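Local coordinates for protein 223aa long hypothetical arylmalonate decarboxylase (Sulfolobus tokodaii, PDB 2DGD) that probably acts as an arylmalonate decarboxylase, a lyase that removes a carboxyl group as carbon dioxide, built here as an octamer of alpha/beta subunits, at residues I8-P13 / V31-T36; W24-E29 / E202-M207; S67-Y72 / D91-E96. All blocks are in the same frame, centred on the assembly; numbering follows the deposited sequence.

Contact 1 (I8-P13 / V31-T36); sequences IGVILP and VSIHST
The imidazole of His-34 lies obliquely to the carbonyl of Ile-8, with CD2 of His-34 4.2 Å from Ile-8 O. Its torsions, chi1 -51° and chi2 -74°, together bring NE2 of His-34 back to Ser-32 OG in a hydrogen bond of 2.8 Å; ND1 is hydrogen-bonded to Glu-20 of the second subunit. With both nitrogens engaged, the ring's rotation is fixed. Ile-11 and Thr-36 share its side of the sheet, their side chains parallel neighbours with CG1 of Ile-11 4.2 Å from CG2 of Thr-36, under helix 49-63. These are neighbouring parallel strands of a beta-alpha-beta unit, 6-13 and 31-38 joined through helix 19-26, with five backbone bonds zipping them from Ile-8 N to Ser-32 O (2.9 Å) as far as Leu-12 N to Thr-36 O (3.2 Å). The other face is mostly apolar: Ile-33 puts CD1 3.8 Å from CB of Ile-8 and CG2 3.9 Å from CG1 of Val-10. Ile-8 also angles its CD1 across to CG1 of Val-31, and helix 202-214 covers it. Ser-35 is the polar exception on that face, its OG held by Glu-20 of the same chain.

Contact 2 (W24-E29 / E202-M207); sequences WKMAPE and ENAAAM
Met-26, modelled as selenomethionine, reaches from the last turn of helix 19-26 to Met-207, the other selenomethionine here. CB of Met-26 sits 3.9 Å from CE of Met-207. From there the chain runs straight out to SE (chi2 180°), and SE of Met-26 comes down on the backbone of the facing helix, 3.8 Å from CA of Ala-204, where a methyl is all the side chain there is. The bend at chi3 (-85°) then turns the tip across that helix, toward Asn-203: CE of Met-26 rests 3.7 Å from CG of Met-207 and also touches the backbone O and the CB of Asn-203. Met-207 returns the grip. Bent at both chi2 and chi3, it crosses Met-26 at a slant and carries its own CE beyond it, so that CE of Met-207 lies 3.5 Å from the backbone N of Ala-27 and 4.2 Å from CD of Pro-28, just where the chain leaves the helix.

In the fold this is the C-terminal end of the helix of one beta-alpha-beta unit lying against the first turns of the C-terminal helix 202-214. That helix follows directly on strand 199-201 of the four-stranded sheet, yet it packs here on a helix belonging to the three-stranded one, so the contact spans the two halves of the subunit. No hydrogen bond links the two segments. The amide of Asn-203, nearby, is held by Asp-22 and by the carbonyl of Thr-180 through ND2, while Tyr-185 packs against Met-26 from a loop.

Contact 3 (S67-Y72 / D91-E96); sequences SDIIIY and DVVIPE
Strand 69-72 is one of the two outermost strands of the three-stranded parallel sheet in this chain, and the loop 92-94 runs extended along its outer edge. One residue of that loop carries both hydrogen bonds: Val-93 gives its N-H to Ile-70 O at 2.8 Å and takes the N-H of Tyr-72 on its own O at 2.9 Å, both bonds nearly straight, making a single bridge opposite Ile-71. On one side Val-93 touches two isoleucines. CG2 of Val-93 meets CD1 of Ile-69 at 3.7 Å, their side chains at a slant, while CB of Val-93 lies 4.0 Å from CG1 of Ile-71, those two pointing the same way. On the other side CB of Tyr-72 touches CG2 of Val-92 at 3.9 Å; the CG of Tyr-72 is anti to its N (chi1 -177°), directing the ring away to Phe-52 and Leu-56, with OH bonded to Tyr-76 O. Further on, CD of Pro-95 lies 4.1 Å from CG2 of Ile-71. Ile-94 stands at the N-cap position, and Pro-95, with no N-H to give, suits the first turn. This is an edge-strand bridge from a loop that leads straight into helix 95-105, in an alpha/beta fold with a parallel sheet.

How the contacts relate
All three contacts are buried, and Asp-91 in contact 3 is the one touching residue that is exposed. Contacts 1 and 3 belong to one sheet: strand 6-13 is the shared middle, bonded to 31-38 on one edge and, through Gly-9 with Ile-69 and Ile-71, to 69-72 on the other. Their backbone hydrogen bonding contrasts with contact 2, where two selenomethionines pack on each other and on their neighbours with no hydrogen bond. The segment 202-207 of helix 202-214 ties the set together, with SE of Met-207 against Ile-8 of contact 1 and Glu-202 and Ala-206 against Pro-95 of contact 3. Contact 1 faces the second subunit through His-34, Ser-35 and Thr-36, contact 2 through stacked Trp-24 rings.

Contact 1 (I8-P13 / V31-T36)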
ATOM      1  N   ILE A   8     -25.420 -17.004   2.365  1.00 19.26           N
ATOM      2  CA  ILE A   8     -25.456 -18.050   3.374  1.00 18.90           C
ATOM      3  C   ILE A   8     -26.362 -17.686   4.542  1.00 19.01           C
ATOM      4  O   ILE A   8     -26.160 -16.677   5.222  1.00 18.68           O
ATOM      5  CB  ILE A   8     -24.036 -18.341   3.911  1.00 20.47           C
ATOM      6  CG1 ILE A   8     -23.121 -18.747   2.752  1.00 20.50           C
ATOM      7  CG2 ILE A   8     -24.080 -19.449   4.956  1.00 19.65           C
ATOM      8  CD1 ILE A   8     -21.685 -18.965   3.148  1.00 18.03           C
ATOM      9  N   GLY A   9     -27.374 -18.512   4.764  1.00 19.33           N
ATOM     10  CA  GLY A   9     -28.285 -18.271   5.864  1.00 19.76           C
ATOM     11  C   GLY A   9     -27.769 -18.998   7.089  1.00 19.19           C
ATOM     12  O   GLY A   9     -27.137 -20.046   6.973  1.00 19.01           O
ATOM     13  N   VAL A  10     -28.017 -18.446   8.267  1.00 18.03           N
ATOM     14  CA  VAL A  10     -27.567 -19.092   9.485  1.00 17.70           C
ATOM     15  C   VAL A  10     -28.599 -18.969  10.613  1.00 18.38           C
ATOM     16  O   VAL A  10     -29.092 -17.877  10.918  1.00 19.09           O
ATOM     17  CB  VAL A  10     -26.197 -18.515   9.947  1.00 16.23           C
ATOM     18  CG1 VAL A  10     -26.305 -17.027  10.167  1.00 15.03           C
ATOM     19  CG2 VAL A  10     -25.738 -19.198  11.223  1.00 15.93           C
ATOM     20  N   ILE A  11     -28.946 -20.105  11.205  1.00 17.46           N
ATOM     21  CA  ILE A  11     -29.880 -20.126  12.316  1.00 19.52           C
ATOM     22  C   ILE A  11     -29.027 -20.263  13.568  1.00 20.74           C
ATOM     23  O   ILE A  11     -28.263 -21.217  13.694  1.00 21.60           O
ATOM     24  CB  ILE A  11     -30.836 -21.332  12.240  1.00 19.47           C
ATOM     25  CG1 ILE A  11     -31.667 -21.265  10.963  1.00 19.57           C
ATOM     26  CG2 ILE A  11     -31.746 -21.347  13.464  1.00 17.35           C
ATOM     27  CD1 ILE A  11     -32.498 -22.497  10.735  1.00 21.82           C
ATOM     28  N   LEU A  12     -29.139 -19.319  14.492  1.00 21.40           N
ATOM     29  CA  LEU A  12     -28.336 -19.404  15.703  1.00 23.60           C
ATOM     30  C   LEU A  12     -29.074 -19.035  16.974  1.00 23.88           C
ATOM     31  O   LEU A  12     -30.134 -18.420  16.931  1.00 24.15           O
ATOM     32  CB  LEU A  12     -27.074 -18.539  15.565  1.00 24.59           C
ATOM     33  CG  LEU A  12     -27.175 -17.226  14.787  1.00 24.97           C
ATOM     34  CD1 LEU A  12     -28.189 -16.323  15.426  1.00 26.36           C
ATOM     35  CD2 LEU A  12     -25.823 -16.552  14.750  1.00 24.61           C
ATOM     36  N   PRO A  13     -28.521 -19.425  18.134  1.00 24.70           N
ATOM     37  CA  PRO A  13     -29.145 -19.120  19.422  1.00 24.13           C
ATOM     38  C   PRO A  13     -29.172 -17.619  19.690  1.00 24.47           C
ATOM     39  O   PRO A  13     -28.254 -16.896  19.323  1.00 23.86           O
ATOM     40  CB  PRO A  13     -28.278 -19.897  20.413  1.00 23.16           C
ATOM     41  CG  PRO A  13     -26.962 -19.970  19.738  1.00 21.55           C
ATOM     42  CD  PRO A  13     -27.322 -20.263  18.324  1.00 23.35           C
ATOM     43  N   VAL A  31     -20.169 -12.493  -1.168  1.00 22.53           N
ATOM     44  CA  VAL A  31     -20.932 -13.407  -0.334  1.00 21.45           C
ATOM     45  C   VAL A  31     -21.473 -12.638   0.858  1.00 21.00           C
ATOM     46  O   VAL A  31     -20.775 -11.804   1.434  1.00 21.13           O
ATOM     47  CB  VAL A  31     -20.043 -14.567   0.184  1.00 21.32           C
ATOM     48  CG1 VAL A  31     -20.866 -15.546   0.999  1.00 21.35           C
ATOM     49  CG2 VAL A  31     -19.400 -15.275  -0.970  1.00 21.36           C
ATOM     50  N   SER A  32     -22.724 -12.902   1.214  1.00 20.33           N
ATOM     51  CA  SER A  32     -23.322 -12.246   2.363  1.00 21.56           C
ATOM     52  C   SER A  32     -23.941 -13.279   3.302  1.00 22.00           C
ATOM     53  O   SER A  32     -24.328 -14.375   2.881  1.00 21.47           O
ATOM     54  CB  SER A  32     -24.366 -11.214   1.922  1.00 20.61           C
ATOM     55  OG  SER A  32     -25.339 -11.790   1.080  1.00 23.30           O
ATOM     56  N   ILE A  33     -24.006 -12.919   4.581  1.00 22.13           N
ATOM     57  CA  ILE A  33     -24.545 -13.781   5.624  1.00 22.00           C
ATOM     58  C   ILE A  33     -25.887 -13.245   6.118  1.00 22.80           C
ATOM     59  O   ILE A  33     -26.031 -12.052   6.390  1.00 23.86           O
ATOM     60  CB  ILE A  33     -23.559 -13.857   6.812  1.00 21.38           C
ATOM     61  CG1 ILE A  33     -22.157 -14.194   6.299  1.00 20.48           C
ATOM     62  CG2 ILE A  33     -24.017 -14.906   7.811  1.00 20.51           C
ATOM     63  CD1 ILE A  33     -22.075 -15.513   5.543  1.00 20.57           C
ATOM     64  N   HIS A  34     -26.870 -14.131   6.242  1.00 23.11           N
ATOM     65  CA  HIS A  34     -28.201 -13.735   6.697  1.00 23.58           C
ATOM     66  C   HIS A  34     -28.628 -14.644   7.830  1.00 24.06           C
ATOM     67  O   HIS A  34     -28.682 -15.864   7.666  1.00 25.44           O
ATOM     68  CB  HIS A  34     -29.166 -13.828   5.528  1.00 22.40           C
ATOM     69  CG  HIS A  34     -28.673 -13.109   4.316  1.00 23.62           C
ATOM     70  ND1 HIS A  34     -28.676 -11.734   4.219  1.00 22.73           N
ATOM     71  CD2 HIS A  34     -28.064 -13.567   3.195  1.00 23.02           C
ATOM     72  CE1 HIS A  34     -28.089 -11.375   3.091  1.00 23.28           C
ATOM     73  NE2 HIS A  34     -27.708 -12.468   2.452  1.00 23.68           N
ATOM     74  N   SER A  35     -28.937 -14.055   8.979  1.00 23.47           N
ATOM     75  CA  SER A  35     -29.310 -14.863  10.128  1.00 25.01           C
ATOM     76  C   SER A  35     -30.668 -14.587  10.757  1.00 24.99           C
ATOM     77  O   SER A  35     -31.311 -13.569  10.499  1.00 24.98           O
ATOM     78  CB  SER A  35     -28.226 -14.736  11.202  1.00 24.52           C
ATOM     79  OG  SER A  35     -27.974 -13.376  11.508  1.00 24.35           O
ATOM     80  N   THR A  36     -31.092 -15.533  11.581  1.00 25.29           N
ATOM     81  CA  THR A  36     -32.337 -15.433  12.319  1.00 26.65           C
ATOM     82  C   THR A  36     -32.090 -16.223  13.599  1.00 27.38           C
ATOM     83  O   THR A  36     -31.379 -17.226  13.586  1.00 26.57           O
ATOM     84  CB  THR A  36     -33.528 -16.016  11.539  1.00 25.91           C
ATOM     85  OG1 THR A  36     -34.739 -15.613  12.185  1.00 24.82           O
ATOM     86  CG2 THR A  36     -33.462 -17.545  11.494  1.00 24.41           C
TER

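Contact 2 (W24-E29 / E202-M207)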
ATOM      1  N   TRP A  24     -18.899 -13.426   8.726  1.00 24.33           N
ATOM      2  CA  TRP A  24     -18.676 -12.297   7.830  1.00 25.55           C
ATOM      3  C   TRP A  24     -17.197 -12.096   7.530  1.00 26.21           C
ATOM      4  O   TRP A  24     -16.819 -11.794   6.405  1.00 26.96           O
ATOM      5  CB  TRP A  24     -19.257 -11.009   8.419  1.00 27.48           C
ATOM      6  CG  TRP A  24     -20.707 -10.802   8.079  1.00 30.14           C
ATOM      7  CD1 TRP A  24     -21.794 -11.079   8.868  1.00 29.28           C
ATOM      8  CD2 TRP A  24     -21.229 -10.301   6.842  1.00 30.91           C
ATOM      9  NE1 TRP A  24     -22.955 -10.779   8.198  1.00 29.40           N
ATOM     10  CE2 TRP A  24     -22.641 -10.300   6.952  1.00 30.65           C
ATOM     11  CE3 TRP A  24     -20.642  -9.854   5.648  1.00 29.35           C
ATOM     12  CZ2 TRP A  24     -23.475  -9.867   5.913  1.00 29.55           C
ATOM     13  CZ3 TRP A  24     -21.472  -9.426   4.616  1.00 30.35           C
ATOM     14  CH2 TRP A  24     -22.874  -9.435   4.758  1.00 29.67           C
ATOM     15  N   LYS A  25     -16.358 -12.253   8.543  1.00 26.82           N
ATOM     16  CA  LYS A  25     -14.928 -12.106   8.355  1.00 27.92           C
ATOM     17  C   LYS A  25     -14.402 -13.149   7.363  1.00 29.11           C
ATOM     18  O   LYS A  25     -13.458 -12.892   6.622  1.00 29.62           O
ATOM     19  CB  LYS A  25     -14.223 -12.252   9.701  1.00 29.09           C
ATOM     20  CG  LYS A  25     -14.211 -10.976  10.509  1.00 29.54           C
ATOM     21  CD  LYS A  25     -13.269 -10.011   9.844  1.00 33.27           C
ATOM     22  CE  LYS A  25     -13.142  -8.690  10.575  1.00 34.75           C
ATOM     23  NZ  LYS A  25     -12.085  -7.856   9.905  1.00 35.67           N
HETATM   24  N   MSE A  26     -15.022 -14.324   7.347  1.00 29.24           N
HETATM   25  CA  MSE A  26     -14.613 -15.399   6.451  1.00 28.43           C
HETATM   26  C   MSE A  26     -15.289 -15.321   5.089  1.00 27.35           C
HETATM   27  O   MSE A  26     -14.811 -15.903   4.112  1.00 28.18           O
HETATM   28  CB  MSE A  26     -14.926 -16.755   7.084  1.00 30.48           C
HETATM   29  CG  MSE A  26     -14.289 -16.949   8.440  1.00 34.86           C
HETATM   30 SE   MSE A  26     -14.696 -18.662   9.233  1.00 40.34          SE
HETATM   31  CE  MSE A  26     -16.380 -18.255  10.056  1.00 39.45           C
ATOM     32  N   ALA A  27     -16.402 -14.604   5.020  1.00 25.81           N
ATOM     33  CA  ALA A  27     -17.135 -14.486   3.769  1.00 24.32           C
ATOM     34  C   ALA A  27     -16.297 -13.836   2.683  1.00 24.05           C
ATOM     35  O   ALA A  27     -15.809 -12.723   2.855  1.00 24.45           O
ATOM     36  CB  ALA A  27     -18.407 -13.686   3.985  1.00 22.98           C
ATOM     37  N   PRO A  28     -16.088 -14.538   1.555  1.00 23.77           N
ATOM     38  CA  PRO A  28     -15.300 -13.954   0.468  1.00 23.39           C
ATOM     39  C   PRO A  28     -16.135 -12.881  -0.216  1.00 24.33           C
ATOM     40  O   PRO A  28     -17.341 -12.782   0.025  1.00 25.36           O
ATOM     41  CB  PRO A  28     -15.007 -15.153  -0.433  1.00 22.25           C
ATOM     42  CG  PRO A  28     -16.170 -16.036  -0.218  1.00 23.14           C
ATOM     43  CD  PRO A  28     -16.389 -15.953   1.278  1.00 24.59           C
ATOM     44  N   GLU A  29     -15.505 -12.082  -1.068  1.00 24.93           N
ATOM     45  CA  GLU A  29     -16.215 -11.001  -1.748  1.00 27.78           C
ATOM     46  C   GLU A  29     -17.404 -11.435  -2.590  1.00 26.82           C
ATOM     47  O   GLU A  29     -17.280 -12.311  -3.443  1.00 28.74           O
ATOM     48  CB  GLU A  29     -15.255 -10.226  -2.632  1.00 30.68           C
ATOM     49  CG  GLU A  29     -15.256  -8.751  -2.363  1.00 37.31           C
ATOM     50  CD  GLU A  29     -15.244  -7.958  -3.638  1.00 42.17           C
ATOM     51  OE1 GLU A  29     -14.432  -8.295  -4.534  1.00 46.10           O
ATOM     52  OE2 GLU A  29     -16.044  -7.000  -3.746  1.00 44.46           O
ATOM     53  N   GLU A 202     -15.249 -24.538  15.291  1.00 23.57           N
ATOM     54  CA  GLU A 202     -16.541 -24.947  14.776  1.00 23.62           C
ATOM     55  C   GLU A 202     -17.046 -24.009  13.684  1.00 22.88           C
ATOM     56  O   GLU A 202     -17.619 -24.464  12.685  1.00 22.56           O
ATOM     57  CB  GLU A 202     -17.539 -25.047  15.929  1.00 24.15           C
ATOM     58  CG  GLU A 202     -18.769 -25.856  15.598  1.00 28.08           C
ATOM     59  CD  GLU A 202     -19.441 -26.422  16.829  1.00 31.12           C
ATOM     60  OE1 GLU A 202     -20.590 -26.897  16.708  1.00 33.85           O
ATOM     61  OE2 GLU A 202     -18.816 -26.402  17.915  1.00 32.83           O
ATOM     62  N   ASN A 203     -16.817 -22.709  13.851  1.00 21.22           N
ATOM     63  CA  ASN A 203     -17.270 -21.755  12.855  1.00 20.00           C
ATOM     64  C   ASN A 203     -16.519 -21.904  11.541  1.00 19.21           C
ATOM     65  O   ASN A 203     -17.127 -21.868  10.475  1.00 20.57           O
ATOM     66  CB  ASN A 203     -17.158 -20.322  13.379  1.00 20.09           C
ATOM     67  CG  ASN A 203     -18.158 -20.028  14.479  1.00 20.96           C
ATOM     68  OD1 ASN A 203     -19.241 -20.610  14.514  1.00 20.28           O
ATOM     69  ND2 ASN A 203     -17.807 -19.114  15.376  1.00 21.48           N
ATOM     70  N   ALA A 204     -15.205 -22.083  11.605  1.00 18.41           N
ATOM     71  CA  ALA A 204     -14.415 -22.242  10.387  1.00 18.96           C
ATOM     72  C   ALA A 204     -14.833 -23.510   9.634  1.00 19.94           C
ATOM     73  O   ALA A 204     -14.931 -23.513   8.403  1.00 18.58           O
ATOM     74  CB  ALA A 204     -12.939 -22.296  10.723  1.00 18.30           C
ATOM     75  N   ALA A 205     -15.074 -24.585  10.379  1.00 20.29           N
ATOM     76  CA  ALA A 205     -15.487 -25.844   9.782  1.00 19.90           C
ATOM     77  C   ALA A 205     -16.825 -25.655   9.081  1.00 21.23           C
ATOM     78  O   ALA A 205     -17.032 -26.144   7.973  1.00 21.77           O
ATOM     79  CB  ALA A 205     -15.602 -26.910  10.842  1.00 19.00           C
ATOM     80  N   ALA A 206     -17.737 -24.938   9.723  1.00 22.12           N
ATOM     81  CA  ALA A 206     -19.042 -24.701   9.125  1.00 23.94           C
ATOM     82  C   ALA A 206     -18.913 -23.965   7.787  1.00 25.57           C
ATOM     83  O   ALA A 206     -19.535 -24.356   6.799  1.00 25.46           O
ATOM     84  CB  ALA A 206     -19.908 -23.908  10.075  1.00 23.41           C
HETATM   85  N   MSE A 207     -18.108 -22.903   7.755  1.00 27.44           N
HETATM   86  CA  MSE A 207     -17.916 -22.134   6.525  1.00 28.71           C
HETATM   87  C   MSE A 207     -17.252 -22.970   5.445  1.00 28.41           C
HETATM   88  O   MSE A 207     -17.572 -22.851   4.260  1.00 27.65           O
HETATM   89  CB  MSE A 207     -17.076 -20.893   6.795  1.00 31.24           C
HETATM   90  CG  MSE A 207     -17.915 -19.657   6.991  1.00 38.97           C
HETATM   91 SE   MSE A 207     -18.961 -19.220   5.411  1.00 45.09          SE
HETATM   92  CE  MSE A 207     -17.940 -17.691   4.787  1.00 40.48           C
TER

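Contact 3 (S67-Y72 / D91-E96)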
ATOM      1  N   SER A  67     -31.545 -17.460   1.265  1.00 28.30           N
ATOM      2  CA  SER A  67     -30.392 -18.349   1.373  1.00 26.52           C
ATOM      3  C   SER A  67     -30.128 -19.299   0.213  1.00 25.33           C
ATOM      4  O   SER A  67     -31.047 -19.822  -0.409  1.00 26.47           O
ATOM      5  CB  SER A  67     -30.511 -19.182   2.651  1.00 26.85           C
ATOM      6  OG  SER A  67     -30.625 -18.357   3.791  1.00 27.67           O
ATOM      7  N   ASP A  68     -28.850 -19.520  -0.063  1.00 24.03           N
ATOM      8  CA  ASP A  68     -28.433 -20.451  -1.098  1.00 23.78           C
ATOM      9  C   ASP A  68     -28.173 -21.765  -0.368  1.00 24.33           C
ATOM     10  O   ASP A  68     -28.255 -22.852  -0.942  1.00 24.71           O
ATOM     11  CB  ASP A  68     -27.153 -19.974  -1.778  1.00 23.89           C
ATOM     12  CG  ASP A  68     -27.415 -18.934  -2.834  1.00 26.05           C
ATOM     13  OD1 ASP A  68     -28.273 -19.196  -3.697  1.00 26.52           O
ATOM     14  OD2 ASP A  68     -26.767 -17.862  -2.814  1.00 28.26           O
ATOM     15  N   ILE A  69     -27.839 -21.640   0.912  1.00 22.98           N
ATOM     16  CA  ILE A  69     -27.578 -22.780   1.773  1.00 21.07           C
ATOM     17  C   ILE A  69     -27.758 -22.270   3.191  1.00 21.22           C
ATOM     18  O   ILE A  69     -27.639 -21.073   3.433  1.00 20.49           O
ATOM     19  CB  ILE A  69     -26.154 -23.333   1.583  1.00 19.66           C
ATOM     20  CG1 ILE A  69     -26.032 -24.679   2.290  1.00 18.87           C
ATOM     21  CG2 ILE A  69     -25.125 -22.362   2.143  1.00 18.87           C
ATOM     22  CD1 ILE A  69     -24.761 -25.414   1.968  1.00 19.08           C
ATOM     23  N   ILE A  70     -28.053 -23.167   4.126  1.00 21.91           N
ATOM     24  CA  ILE A  70     -28.273 -22.761   5.507  1.00 22.77           C
ATOM     25  C   ILE A  70     -27.404 -23.513   6.495  1.00 23.42           C
ATOM     26  O   ILE A  70     -27.188 -24.710   6.363  1.00 24.43           O
ATOM     27  CB  ILE A  70     -29.760 -22.940   5.897  1.00 22.95           C
ATOM     28  CG1 ILE A  70     -30.609 -21.941   5.107  1.00 22.75           C
ATOM     29  CG2 ILE A  70     -29.939 -22.769   7.395  1.00 22.05           C
ATOM     30  CD1 ILE A  70     -32.074 -22.010   5.395  1.00 24.14           C
ATOM     31  N   ILE A  71     -26.901 -22.790   7.487  1.00 24.60           N
ATOM     32  CA  ILE A  71     -26.056 -23.372   8.521  1.00 24.32           C
ATOM     33  C   ILE A  71     -26.853 -23.377   9.810  1.00 25.62           C
ATOM     34  O   ILE A  71     -27.420 -22.351  10.186  1.00 25.80           O
ATOM     35  CB  ILE A  71     -24.784 -22.526   8.775  1.00 23.05           C
ATOM     36  CG1 ILE A  71     -23.902 -22.494   7.528  1.00 21.29           C
ATOM     37  CG2 ILE A  71     -24.019 -23.080   9.963  1.00 21.85           C
ATOM     38  CD1 ILE A  71     -22.681 -21.609   7.674  1.00 17.96           C
ATOM     39  N   TYR A  72     -26.907 -24.530  10.473  1.00 27.04           N
ATOM     40  CA  TYR A  72     -27.606 -24.650  11.750  1.00 27.84           C
ATOM     41  C   TYR A  72     -26.537 -24.388  12.805  1.00 28.63           C
ATOM     42  O   TYR A  72     -25.800 -25.290  13.195  1.00 28.42           O
ATOM     43  CB  TYR A  72     -28.180 -26.056  11.921  1.00 27.80           C
ATOM     44  CG  TYR A  72     -28.972 -26.231  13.197  1.00 28.64           C
ATOM     45  CD1 TYR A  72     -30.174 -25.554  13.389  1.00 29.47           C
ATOM     46  CD2 TYR A  72     -28.501 -27.049  14.227  1.00 28.66           C
ATOM     47  CE1 TYR A  72     -30.889 -25.681  14.578  1.00 29.33           C
ATOM     48  CE2 TYR A  72     -29.207 -27.185  15.419  1.00 28.55           C
ATOM     49  CZ  TYR A  72     -30.400 -26.495  15.588  1.00 29.66           C
ATOM     50  OH  TYR A  72     -31.103 -26.602  16.765  1.00 29.74           O
ATOM     51  N   ASP A  91     -30.110 -30.096   2.808  1.00 37.39           N
ATOM     52  CA  ASP A  91     -28.722 -29.688   2.603  1.00 37.17           C
ATOM     53  C   ASP A  91     -28.165 -28.787   3.700  1.00 35.52           C
ATOM     54  O   ASP A  91     -27.156 -28.111   3.499  1.00 34.81           O
ATOM     55  CB  ASP A  91     -28.565 -28.986   1.252  1.00 40.22           C
ATOM     56  CG  ASP A  91     -28.927 -29.885   0.090  1.00 42.19           C
ATOM     57  OD1 ASP A  91     -28.420 -31.028   0.054  1.00 42.91           O
ATOM     58  OD2 ASP A  91     -29.710 -29.448  -0.784  1.00 42.31           O
ATOM     59  N   VAL A  92     -28.823 -28.784   4.854  1.00 33.34           N
ATOM     60  CA  VAL A  92     -28.393 -27.974   5.985  1.00 30.66           C
ATOM     61  C   VAL A  92     -26.962 -28.331   6.367  1.00 30.35           C
ATOM     62  O   VAL A  92     -26.534 -29.478   6.208  1.00 31.22           O
ATOM     63  CB  VAL A  92     -29.301 -28.212   7.219  1.00 29.93           C
ATOM     64  CG1 VAL A  92     -29.185 -29.650   7.685  1.00 28.95           C
ATOM     65  CG2 VAL A  92     -28.918 -27.274   8.343  1.00 28.20           C
ATOM     66  N   VAL A  93     -26.219 -27.343   6.854  1.00 28.55           N
ATOM     67  CA  VAL A  93     -24.852 -27.567   7.286  1.00 27.06           C
ATOM     68  C   VAL A  93     -24.838 -27.591   8.806  1.00 27.69           C
ATOM     69  O   VAL A  93     -25.218 -26.614   9.455  1.00 27.61           O
ATOM     70  CB  VAL A  93     -23.903 -26.449   6.806  1.00 25.97           C
ATOM     71  CG1 VAL A  93     -22.540 -26.604   7.474  1.00 22.78           C
ATOM     72  CG2 VAL A  93     -23.744 -26.512   5.304  1.00 24.67           C
ATOM     73  N   ILE A  94     -24.418 -28.715   9.373  1.00 27.48           N
ATOM     74  CA  ILE A  94     -24.339 -28.846  10.819  1.00 28.44           C
ATOM     75  C   ILE A  94     -22.865 -28.740  11.172  1.00 28.20           C
ATOM     76  O   ILE A  94     -22.104 -29.671  10.949  1.00 27.97           O
ATOM     77  CB  ILE A  94     -24.917 -30.199  11.289  1.00 28.89           C
ATOM     78  CG1 ILE A  94     -26.404 -30.266  10.929  1.00 29.46           C
ATOM     79  CG2 ILE A  94     -24.743 -30.354  12.796  1.00 28.36           C
ATOM     80  CD1 ILE A  94     -27.059 -31.580  11.266  1.00 30.95           C
ATOM     81  N   PRO A  95     -22.443 -27.586  11.720  1.00 29.12           N
ATOM     82  CA  PRO A  95     -21.042 -27.362  12.092  1.00 29.96           C
ATOM     83  C   PRO A  95     -20.307 -28.542  12.725  1.00 31.81           C
ATOM     84  O   PRO A  95     -19.175 -28.840  12.341  1.00 31.71           O
ATOM     85  CB  PRO A  95     -21.108 -26.123  12.997  1.00 28.25           C
ATOM     86  CG  PRO A  95     -22.556 -26.004  13.378  1.00 28.34           C
ATOM     87  CD  PRO A  95     -23.284 -26.464  12.165  1.00 27.74           C
ATOM     88  N   GLU A  96     -20.942 -29.219  13.677  1.00 34.03           N
ATOM     89  CA  GLU A  96     -20.320 -30.361  14.341  1.00 35.88           C
ATOM     90  C   GLU A  96     -19.937 -31.457  13.340  1.00 34.37           C
ATOM     91  O   GLU A  96     -18.865 -32.050  13.434  1.00 33.64           O
ATOM     92  CB  GLU A  96     -21.269 -30.917  15.408  1.00 40.73           C
ATOM     93  CG  GLU A  96     -20.687 -32.052  16.223  1.00 48.06           C
ATOM     94  CD  GLU A  96     -21.152 -32.024  17.670  1.00 52.75           C
ATOM     95  OE1 GLU A  96     -20.731 -31.112  18.426  1.00 55.12           O
ATOM     96  OE2 GLU A  96     -21.942 -32.916  18.047  1.00 55.69           O
TER